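Local coordinates for capsid protein (Infectious hypodermal and hematopoietic necrosis virus, PDB 3N7X) that forms the icosahedral capsid of a shrimp-infecting densovirus, sixty copies of its beta-barrel subunit building the particle, and binds calcium ions, at residues L76-Y84 and I225-I233; M106-G117 and T212-G223. All coordinates share one frame; numbering follows the deposited sequence.

How the interactions relate
From the N terminus, the chain first passes through 76-84, the near half of interaction 1, where the short helix 80-83 lies. It then forms helix 97-109 and enters the long strand 111-131; this junction is the near half of interaction 2. About 95 residues later, strand 208-214, the loop after it and the short strand 220-221 are tied to this junction and close interaction 2. Directly afterwards, 225-233 lies back on the loop and helix at 76-84 and closes interaction 1, so interaction 2 is nested inside it. The two contacts touch. Met79 packs on Trp111 and Val113, and Ile225 CD1 lies 3.6 Å from Met106 CE.

Interaction 1: residues L76-Y84 and I225-I233; sequences LHWMNLYLY and IPTTGPTFI
Trp78 and Phe232 form a single backbone bridge, with Ile233 N donating to His77 O (2.8 Å) and Met79 N to Thr231 O (2.9 Å). Asn80 extends this pairing with its side-chain amide. Its OD1 takes the N-H of Thr231 on a lone pair, at 2.8 Å and nearly straight (167°). Its ND2 makes a weak bond to Gly229 O. One firm and one weak bond thus hold the amide against the backbone of 229-231.

Trp78 CG lies anti to the carbonyl carbon (chi1 -71°), and the indole runs alongside Pro230 and Phe232. Pro230 CB sits over one indole face, 3.5 Å from the centroid of the five-membered ring, a CH-pi contact. The Phe232 ring is nearly parallel to that five-membered ring but slid aside, so the two barely overlap. The imidazole of His77 meets Phe232 obliquely, with ND1 over one phenyl face, toward its rim. The three rings make an aromatic cluster.

Met79 CG touches Ile233 CG1 at 3.6 Å. Its chain bends at chi3 (67°), and CE meets Ile225, which Leu83 CD2 also touches. Tyr84 OH donates to Ile225 O at 2.7 Å, in the carbonyl plane.

The contact is buried near the centre of the subunit and joins residues 77-79 and the short helix after them to the loop that follows strand 220-221. Helix 171-176 packs on Asn80, Tyr84 and Thr227, and its Trp174 meets Trp78 edge-to-face. Strands 111-131 and 208-214 flank the other end, touching Leu76 and Ile233.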
loop_
_atom_site.group_PDB
_atom_site.type_symbol
_atom_site.label_atom_id
_atom_site.label_comp_id
_atom_site.label_asym_id
_atom_site.label_seq_id
_atom_site.Cartn_x
_atom_site.Cartn_y
_atom_site.Cartn_z
ATOM N N LEU A 76 -29.382 87.742 23.479
ATOM C CA LEU A 76 -28.326 87.223 22.615
ATOM C C LEU A 76 -28.626 87.361 21.140
ATOM O O LEU A 76 -27.720 87.286 20.318
ATOM C CB LEU A 76 -28.080 85.747 22.895
ATOM C CG LEU A 76 -27.689 85.398 24.318
ATOM C CD1 LEU A 76 -27.326 83.933 24.382
ATOM C CD2 LEU A 76 -26.517 86.262 24.740
ATOM N N HIS A 77 -29.897 87.540 20.802
ATOM C CA HIS A 77 -30.295 87.668 19.408
ATOM C C HIS A 77 -30.083 89.070 18.836
ATOM O O HIS A 77 -30.267 89.283 17.635
ATOM C CB HIS A 77 -31.763 87.265 19.246
ATOM C CG HIS A 77 -32.687 87.984 20.177
ATOM N ND1 HIS A 77 -33.860 88.574 19.754
ATOM C CD2 HIS A 77 -32.610 88.213 21.510
ATOM C CE1 HIS A 77 -34.464 89.136 20.786
ATOM N NE2 HIS A 77 -33.726 88.931 21.863
ATOM N N TRP A 78 -29.703 90.020 19.688
ATOM C CA TRP A 78 -29.467 91.394 19.242
ATOM C C TRP A 78 -28.079 91.523 18.634
ATOM O O TRP A 78 -27.077 91.504 19.349
ATOM C CB TRP A 78 -29.590 92.373 20.411
ATOM C CG TRP A 78 -30.988 92.582 20.913
ATOM C CD1 TRP A 78 -32.099 91.852 20.591
ATOM C CD2 TRP A 78 -31.419 93.573 21.856
ATOM N NE1 TRP A 78 -33.194 92.328 21.275
ATOM C CE2 TRP A 78 -32.805 93.384 22.058
ATOM C CE3 TRP A 78 -30.767 94.605 22.551
ATOM C CZ2 TRP A 78 -33.553 94.187 22.928
ATOM C CZ3 TRP A 78 -31.510 95.403 23.417
ATOM C CH2 TRP A 78 -32.890 95.188 23.597
ATOM N N MET A 79 -28.019 91.659 17.314
ATOM C CA MET A 79 -26.739 91.795 16.627
ATOM C C MET A 79 -25.931 92.967 17.171
ATOM O O MET A 79 -24.701 92.944 17.168
ATOM C CB MET A 79 -26.970 91.987 15.130
ATOM C CG MET A 79 -27.546 90.769 14.439
ATOM S SD MET A 79 -27.863 91.047 12.687
ATOM C CE MET A 79 -26.191 91.246 12.047
ATOM N N ASN A 80 -26.636 93.987 17.646
ATOM C CA ASN A 80 -26.001 95.183 18.174
ATOM C C ASN A 80 -25.002 94.884 19.280
ATOM O O ASN A 80 -24.002 95.585 19.421
ATOM C CB ASN A 80 -27.065 96.145 18.701
ATOM C CG ASN A 80 -28.201 96.341 17.722
ATOM O OD1 ASN A 80 -28.951 95.405 17.425
ATOM N ND2 ASN A 80 -28.336 97.560 17.206
ATOM N N LEU A 81 -25.269 93.845 20.065
ATOM C CA LEU A 81 -24.377 93.497 21.163
ATOM C C LEU A 81 -23.034 92.970 20.694
ATOM O O LEU A 81 -22.075 92.952 21.460
ATOM C CB LEU A 81 -25.032 92.459 22.076
ATOM C CG LEU A 81 -26.306 92.878 22.818
ATOM C CD1 LEU A 81 -26.770 91.728 23.692
ATOM C CD2 LEU A 81 -26.043 94.115 23.672
ATOM N N TYR A 82 -22.955 92.552 19.435
ATOM C CA TYR A 82 -21.711 92.003 18.903
ATOM C C TYR A 82 -20.957 92.952 17.979
ATOM O O TYR A 82 -19.728 92.948 17.955
ATOM C CB TYR A 82 -21.997 90.708 18.140
ATOM C CG TYR A 82 -22.799 89.682 18.911
ATOM C CD1 TYR A 82 -22.168 88.672 19.648
ATOM C CD2 TYR A 82 -24.195 89.709 18.888
ATOM C CE1 TYR A 82 -22.913 87.712 20.339
ATOM C CE2 TYR A 82 -24.945 88.760 19.572
ATOM C CZ TYR A 82 -24.302 87.767 20.291
ATOM O OH TYR A 82 -25.059 86.826 20.946
ATOM N N LEU A 83 -21.688 93.757 17.212
ATOM C CA LEU A 83 -21.065 94.688 16.273
ATOM C C LEU A 83 -20.630 96.008 16.905
ATOM O O LEU A 83 -19.918 96.799 16.282
ATOM C CB LEU A 83 -22.013 94.953 15.099
ATOM C CG LEU A 83 -21.981 93.934 13.954
ATOM C CD1 LEU A 83 -21.977 92.522 14.501
ATOM C CD2 LEU A 83 -23.172 94.156 13.044
ATOM N N TYR A 84 -21.064 96.241 18.140
ATOM C CA TYR A 84 -20.702 97.457 18.862
ATOM C C TYR A 84 -19.918 97.106 20.111
ATOM O O TYR A 84 -19.940 95.963 20.572
ATOM C CB TYR A 84 -21.952 98.232 19.277
ATOM C CG TYR A 84 -22.617 98.976 18.151
ATOM C CD1 TYR A 84 -22.270 100.297 17.864
ATOM C CD2 TYR A 84 -23.589 98.360 17.363
ATOM C CE1 TYR A 84 -22.879 100.989 16.816
ATOM C CE2 TYR A 84 -24.203 99.039 16.314
ATOM C CZ TYR A 84 -23.847 100.353 16.045
ATOM O OH TYR A 84 -24.461 101.032 15.016
ATOM N N ILE A 225 -26.739 98.109 11.023
ATOM C CA ILE A 225 -27.251 97.758 12.336
ATOM C C ILE A 225 -27.052 99.050 13.120
ATOM O O ILE A 225 -25.966 99.326 13.631
ATOM C CB ILE A 225 -26.467 96.587 12.979
ATOM C CG1 ILE A 225 -26.875 95.260 12.329
ATOM C CG2 ILE A 225 -26.783 96.499 14.469
ATOM C CD1 ILE A 225 -26.521 95.138 10.885
ATOM N N PRO A 226 -28.109 99.870 13.203
ATOM C CA PRO A 226 -28.114 101.158 13.897
ATOM C C PRO A 226 -27.884 101.100 15.393
ATOM O O PRO A 226 -27.840 100.037 16.004
ATOM C CB PRO A 226 -29.487 101.720 13.554
ATOM C CG PRO A 226 -30.327 100.489 13.579
ATOM C CD PRO A 226 -29.477 99.508 12.789
ATOM N N THR A 227 -27.756 102.280 15.973
ATOM C CA THR A 227 -27.518 102.430 17.389
ATOM C C THR A 227 -28.843 102.709 18.090
ATOM O O THR A 227 -28.935 102.700 19.317
ATOM C CB THR A 227 -26.573 103.611 17.617
ATOM O OG1 THR A 227 -26.198 103.658 18.991
ATOM C CG2 THR A 227 -27.264 104.923 17.249
ATOM N N THR A 228 -29.872 102.939 17.286
ATOM C CA THR A 228 -31.195 103.285 17.784
ATOM C C THR A 228 -32.148 102.130 18.078
ATOM O O THR A 228 -32.988 102.229 18.973
ATOM C CB THR A 228 -31.886 104.205 16.785
ATOM O OG1 THR A 228 -32.163 103.471 15.584
ATOM C CG2 THR A 228 -30.977 105.381 16.441
ATOM N N GLY A 229 -32.043 101.050 17.317
ATOM C CA GLY A 229 -32.941 99.933 17.539
ATOM C C GLY A 229 -32.279 98.586 17.345
ATOM O O GLY A 229 -31.495 98.394 16.406
ATOM N N PRO A 230 -32.584 97.620 18.220
ATOM C CA PRO A 230 -31.986 96.291 18.102
ATOM C C PRO A 230 -32.394 95.570 16.820
ATOM O O PRO A 230 -33.568 95.558 16.447
ATOM C CB PRO A 230 -32.485 95.581 19.359
ATOM C CG PRO A 230 -33.830 96.199 19.572
ATOM C CD PRO A 230 -33.556 97.664 19.327
ATOM N N THR A 231 -31.412 94.992 16.139
ATOM C CA THR A 231 -31.662 94.238 14.919
ATOM C C THR A 231 -31.483 92.767 15.294
ATOM O O THR A 231 -30.435 92.366 15.808
ATOM C CB THR A 231 -30.673 94.627 13.808
ATOM O OG1 THR A 231 -30.841 96.013 13.486
ATOM C CG2 THR A 231 -30.917 93.793 12.561
ATOM N N PHE A 232 -32.515 91.969 15.050
ATOM C CA PHE A 232 -32.485 90.559 15.407
ATOM C C PHE A 232 -31.744 89.652 14.438
ATOM O O PHE A 232 -31.813 89.828 13.223
ATOM C CB PHE A 232 -33.912 90.012 15.554
ATOM C CG PHE A 232 -34.756 90.737 16.565
ATOM C CD1 PHE A 232 -34.196 91.657 17.450
ATOM C CD2 PHE A 232 -36.121 90.479 16.646
ATOM C CE1 PHE A 232 -34.982 92.310 18.399
ATOM C CE2 PHE A 232 -36.918 91.125 17.589
ATOM C CZ PHE A 232 -36.348 92.044 18.470
ATOM N N ILE A 233 -31.028 88.680 14.988
ATOM C CA ILE A 233 -30.346 87.700 14.164
ATOM C C ILE A 233 -31.518 86.977 13.496
ATOM O O ILE A 233 -32.447 86.534 14.171
ATOM C CB ILE A 233 -29.531 86.736 15.036
ATOM C CG1 ILE A 233 -28.296 87.470 15.569
ATOM C CG2 ILE A 233 -29.153 85.499 14.242
ATOM C CD1 ILE A 233 -27.526 86.713 16.630
#

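Interaction 2: residues M106-G117 and T212-G223; sequences MKTYGWKVHKAG and TIHGDTRNWYGG
Lys112 reaches across to Trp220 and the turn after strand 208-214. With CG anti to the carbonyl carbon (chi1 -67°) and the chain extended beyond, it lies over the indole face. From CB, the first contact is CG, 3.3 Å from Asn219 O and against Trp220 CE3. CD passes Thr217 and the indole. CE sits over the six-membered ring of Trp220, 3.6 Å from its centroid. At the tip, NZ makes a cation-pi contact there and donates to Thr217 O at 3.0 Å.

Trp111 pairs with Tyr221 through two backbone bonds. Its indole carries Tyr221 CB over one face, 3.7 Å from the centroid of the six-membered ring. NE1 donates to Gly223 O at 3.2 Å, and that oxygen lies 18° out of the indole plane. Ala116 and Ile213 form an antiparallel hydrogen-bonded pair. Water 1 accepts from Val113 N and donates to Asp216 O. Arg218 NH1 hydrogen-bonds Asp255 O of a second subunit.

Strand 111-117 pairs with strand 208-214 at one end and, by a single bridge, with weakly bonded 220-221 at the other. Gly223 N bonds Lys107 O near the end of helix 97-109. Strand 281-296 bonds Lys112 and Gly117, and strand 312-313 packs on Trp220 and Tyr221.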
loop_
_atom_site.group_PDB
_atom_site.type_symbol
_atom_site.label_atom_id
_atom_site.label_comp_id
_atom_site.label_asym_id
_atom_site.label_seq_id
_atom_site.Cartn_x
_atom_site.Cartn_y
_atom_site.Cartn_z
ATOM N N MET A 106 -22.021 95.640 3.843
ATOM C CA MET A 106 -23.149 94.933 4.443
ATOM C C MET A 106 -24.445 95.578 4.011
ATOM O O MET A 106 -25.348 94.924 3.498
ATOM C CB MET A 106 -23.123 95.041 5.958
ATOM C CG MET A 106 -22.127 94.201 6.660
ATOM S SD MET A 106 -22.310 94.587 8.399
ATOM C CE MET A 106 -23.940 93.881 8.754
ATOM N N LYS A 107 -24.523 96.874 4.277
ATOM C CA LYS A 107 -25.692 97.670 3.977
ATOM C C LYS A 107 -26.193 97.500 2.558
ATOM O O LYS A 107 -27.382 97.296 2.328
ATOM C CB LYS A 107 -25.384 99.148 4.223
ATOM C CG LYS A 107 -26.524 100.087 3.843
ATOM C CD LYS A 107 -26.088 101.547 3.867
ATOM C CE LYS A 107 -24.970 101.808 2.861
ATOM N NZ LYS A 107 -24.535 103.242 2.825
ATOM N N THR A 108 -25.278 97.574 1.604
ATOM C CA THR A 108 -25.653 97.490 0.207
ATOM C C THR A 108 -25.772 96.113 -0.424
ATOM O O THR A 108 -26.694 95.866 -1.198
ATOM C CB THR A 108 -24.678 98.307 -0.647
ATOM O OG1 THR A 108 -24.646 99.657 -0.166
ATOM C CG2 THR A 108 -25.109 98.296 -2.105
ATOM N N TYR A 109 -24.857 95.211 -0.104
ATOM C CA TYR A 109 -24.889 93.907 -0.739
ATOM C C TYR A 109 -25.432 92.731 0.053
ATOM O O TYR A 109 -25.658 91.666 -0.512
ATOM C CB TYR A 109 -23.498 93.608 -1.291
ATOM C CG TYR A 109 -23.093 94.648 -2.316
ATOM C CD1 TYR A 109 -23.664 94.650 -3.590
ATOM C CD2 TYR A 109 -22.210 95.681 -1.988
ATOM C CE1 TYR A 109 -23.372 95.655 -4.511
ATOM C CE2 TYR A 109 -21.915 96.697 -2.906
ATOM C CZ TYR A 109 -22.502 96.673 -4.164
ATOM O OH TYR A 109 -22.240 97.670 -5.076
ATOM N N GLY A 110 -25.647 92.909 1.351
ATOM C CA GLY A 110 -26.213 91.820 2.129
ATOM C C GLY A 110 -25.304 91.032 3.048
ATOM O O GLY A 110 -24.085 90.964 2.852
ATOM N N TRP A 111 -25.919 90.410 4.048
ATOM C CA TRP A 111 -25.188 89.631 5.031
ATOM C C TRP A 111 -26.050 88.539 5.663
ATOM O O TRP A 111 -27.274 88.521 5.502
ATOM C CB TRP A 111 -24.670 90.561 6.130
ATOM C CG TRP A 111 -25.732 91.493 6.651
ATOM C CD1 TRP A 111 -25.965 92.776 6.249
ATOM C CD2 TRP A 111 -26.732 91.195 7.638
ATOM N NE1 TRP A 111 -27.045 93.298 6.922
ATOM C CE2 TRP A 111 -27.534 92.349 7.781
ATOM C CE3 TRP A 111 -27.028 90.065 8.413
ATOM C CZ2 TRP A 111 -28.616 92.410 8.674
ATOM C CZ3 TRP A 111 -28.105 90.122 9.302
ATOM C CH2 TRP A 111 -28.885 91.290 9.423
ATOM N N LYS A 112 -25.387 87.635 6.383
ATOM C CA LYS A 112 -26.035 86.529 7.088
ATOM C C LYS A 112 -25.309 86.361 8.402
ATOM O O LYS A 112 -24.122 86.677 8.503
ATOM C CB LYS A 112 -25.852 85.191 6.369
ATOM C CG LYS A 112 -26.513 85.023 5.049
ATOM C CD LYS A 112 -26.184 83.643 4.506
ATOM C CE LYS A 112 -26.844 83.433 3.163
ATOM N NZ LYS A 112 -26.520 82.102 2.602
ATOM N N VAL A 113 -26.016 85.846 9.398
ATOM C CA VAL A 113 -25.406 85.551 10.680
ATOM C C VAL A 113 -25.534 84.042 10.801
ATOM O O VAL A 113 -26.637 83.492 10.766
ATOM C CB VAL A 113 -26.140 86.211 11.852
ATOM C CG1 VAL A 113 -25.512 85.758 13.164
ATOM C CG2 VAL A 113 -26.056 87.718 11.730
ATOM N N HIS A 114 -24.399 83.365 10.914
ATOM C CA HIS A 114 -24.396 81.918 11.029
ATOM C C HIS A 114 -24.611 81.470 12.457
ATOM O O HIS A 114 -25.599 80.815 12.773
ATOM C CB HIS A 114 -23.073 81.357 10.508
ATOM C CG HIS A 114 -22.939 81.431 9.021
ATOM N ND1 HIS A 114 -23.634 80.596 8.170
ATOM C CD2 HIS A 114 -22.244 82.280 8.228
ATOM C CE1 HIS A 114 -23.374 80.931 6.919
ATOM N NE2 HIS A 114 -22.534 81.949 6.925
ATOM N N LYS A 115 -23.689 81.848 13.324
ATOM C CA LYS A 115 -23.756 81.447 14.715
ATOM C C LYS A 115 -23.290 82.601 15.600
ATOM O O LYS A 115 -22.486 83.434 15.182
ATOM C CB LYS A 115 -22.855 80.225 14.902
ATOM C CG LYS A 115 -22.960 79.524 16.229
ATOM C CD LYS A 115 -21.976 78.354 16.297
ATOM C CE LYS A 115 -22.071 77.623 17.641
ATOM N NZ LYS A 115 -21.039 76.552 17.818
ATOM N N ALA A 116 -23.813 82.660 16.816
ATOM C CA ALA A 116 -23.430 83.696 17.761
ATOM C C ALA A 116 -23.760 83.183 19.151
ATOM O O ALA A 116 -24.569 82.264 19.303
ATOM C CB ALA A 116 -24.186 84.981 17.477
ATOM N N GLY A 117 -23.130 83.761 20.168
ATOM C CA GLY A 117 -23.411 83.310 21.514
ATOM C C GLY A 117 -22.543 83.911 22.597
ATOM O O GLY A 117 -21.701 84.777 22.343
ATOM N N THR A 212 -26.065 79.834 22.779
ATOM C CA THR A 212 -25.788 80.222 21.407
ATOM C C THR A 212 -27.064 80.296 20.590
ATOM O O THR A 212 -28.127 79.848 21.018
ATOM C CB THR A 212 -24.838 79.221 20.715
ATOM O OG1 THR A 212 -25.521 77.979 20.534
ATOM C CG2 THR A 212 -23.598 78.982 21.555
ATOM N N ILE A 213 -26.946 80.875 19.406
ATOM C CA ILE A 213 -28.072 80.992 18.509
ATOM C C ILE A 213 -27.544 80.824 17.094
ATOM O O ILE A 213 -26.465 81.314 16.764
ATOM C CB ILE A 213 -28.756 82.366 18.656
ATOM C CG1 ILE A 213 -29.886 82.496 17.633
ATOM C CG2 ILE A 213 -27.735 83.481 18.475
ATOM C CD1 ILE A 213 -30.760 83.714 17.848
ATOM N N HIS A 214 -28.284 80.092 16.275
ATOM C CA HIS A 214 -27.893 79.892 14.888
ATOM C C HIS A 214 -28.916 80.642 14.048
ATOM O O HIS A 214 -30.120 80.408 14.170
ATOM C CB HIS A 214 -27.908 78.408 14.514
ATOM C CG HIS A 214 -26.908 77.579 15.263
ATOM N ND1 HIS A 214 -27.098 77.178 16.570
ATOM C CD2 HIS A 214 -25.712 77.068 14.883
ATOM C CE1 HIS A 214 -26.063 76.454 16.962
ATOM N NE2 HIS A 214 -25.208 76.373 15.958
ATOM N N GLY A 215 -28.440 81.552 13.208
ATOM C CA GLY A 215 -29.348 82.320 12.380
ATOM C C GLY A 215 -29.792 81.557 11.150
ATOM O O GLY A 215 -29.111 80.638 10.701
ATOM N N ASP A 216 -30.948 81.931 10.610
ATOM C CA ASP A 216 -31.462 81.292 9.411
ATOM C C ASP A 216 -30.590 81.783 8.262
ATOM O O ASP A 216 -30.350 82.984 8.129
ATOM C CB ASP A 216 -32.904 81.702 9.164
ATOM C CG ASP A 216 -33.553 80.870 8.092
ATOM O OD1 ASP A 216 -34.307 79.939 8.448
ATOM O OD2 ASP A 216 -33.295 81.132 6.897
ATOM N N THR A 217 -30.130 80.866 7.422
ATOM C CA THR A 217 -29.249 81.248 6.330
ATOM C C THR A 217 -29.809 81.146 4.919
ATOM O O THR A 217 -29.051 81.246 3.952
ATOM C CB THR A 217 -27.950 80.426 6.377
ATOM O OG1 THR A 217 -28.270 79.028 6.346
ATOM C CG2 THR A 217 -27.169 80.734 7.640
ATOM N N ARG A 218 -31.118 80.965 4.781
ATOM C CA ARG A 218 -31.695 80.852 3.444
ATOM C C ARG A 218 -31.667 82.172 2.665
ATOM O O ARG A 218 -31.664 82.162 1.433
ATOM C CB ARG A 218 -33.136 80.327 3.518
ATOM C CG ARG A 218 -34.207 81.378 3.785
ATOM C CD ARG A 218 -35.512 80.690 4.129
ATOM N NE ARG A 218 -35.374 79.943 5.375
ATOM C CZ ARG A 218 -36.033 78.827 5.670
ATOM N NH1 ARG A 218 -36.892 78.303 4.805
ATOM N NH2 ARG A 218 -35.829 78.232 6.836
ATOM N N ASN A 219 -31.641 83.299 3.376
ATOM C CA ASN A 219 -31.625 84.606 2.721
ATOM C C ASN A 219 -30.407 85.453 3.053
ATOM O O ASN A 219 -29.624 85.132 3.947
ATOM C CB ASN A 219 -32.849 85.435 3.124
ATOM C CG ASN A 219 -34.151 84.732 2.848
ATOM O OD1 ASN A 219 -34.369 84.206 1.756
ATOM N ND2 ASN A 219 -35.039 84.733 3.833
ATOM N N TRP A 220 -30.268 86.542 2.303
ATOM C CA TRP A 220 -29.228 87.534 2.529
ATOM C C TRP A 220 -30.050 88.710 3.063
ATOM O O TRP A 220 -31.186 88.925 2.627
ATOM C CB TRP A 220 -28.537 87.946 1.225
ATOM C CG TRP A 220 -27.559 86.941 0.689
ATOM C CD1 TRP A 220 -27.713 86.154 -0.417
ATOM C CD2 TRP A 220 -26.277 86.611 1.242
ATOM N NE1 TRP A 220 -26.607 85.353 -0.588
ATOM C CE2 TRP A 220 -25.710 85.612 0.414
ATOM C CE3 TRP A 220 -25.550 87.063 2.355
ATOM C CZ2 TRP A 220 -24.450 85.053 0.663
ATOM C CZ3 TRP A 220 -24.294 86.508 2.606
ATOM C CH2 TRP A 220 -23.758 85.511 1.760
ATOM N N TYR A 221 -29.497 89.460 4.007
ATOM C CA TYR A 221 -30.208 90.593 4.584
ATOM C C TYR A 221 -29.442 91.879 4.341
ATOM O O TYR A 221 -28.211 91.876 4.294
ATOM C CB TYR A 221 -30.414 90.352 6.083
ATOM C CG TYR A 221 -31.294 89.147 6.343
ATOM C CD1 TYR A 221 -32.676 89.287 6.478
ATOM C CD2 TYR A 221 -30.763 87.854 6.338
ATOM C CE1 TYR A 221 -33.512 88.170 6.592
ATOM C CE2 TYR A 221 -31.589 86.730 6.447
ATOM C CZ TYR A 221 -32.964 86.898 6.570
ATOM O OH TYR A 221 -33.792 85.802 6.642
ATOM N N GLY A 222 -30.170 92.979 4.173
ATOM C CA GLY A 222 -29.519 94.252 3.927
ATOM C C GLY A 222 -29.670 95.269 5.046
ATOM O O GLY A 222 -30.335 95.003 6.048
ATOM N N GLY A 223 -29.040 96.431 4.871
ATOM C CA GLY A 223 -29.127 97.491 5.859
ATOM C C GLY A 223 -28.056 97.450 6.927
ATOM O O GLY A 223 -27.405 96.427 7.135
HETATM O O HOH W 1 -28.745 84.709 9.523
HETATM O O HOH W 2 -26.579 78.878 11.366
#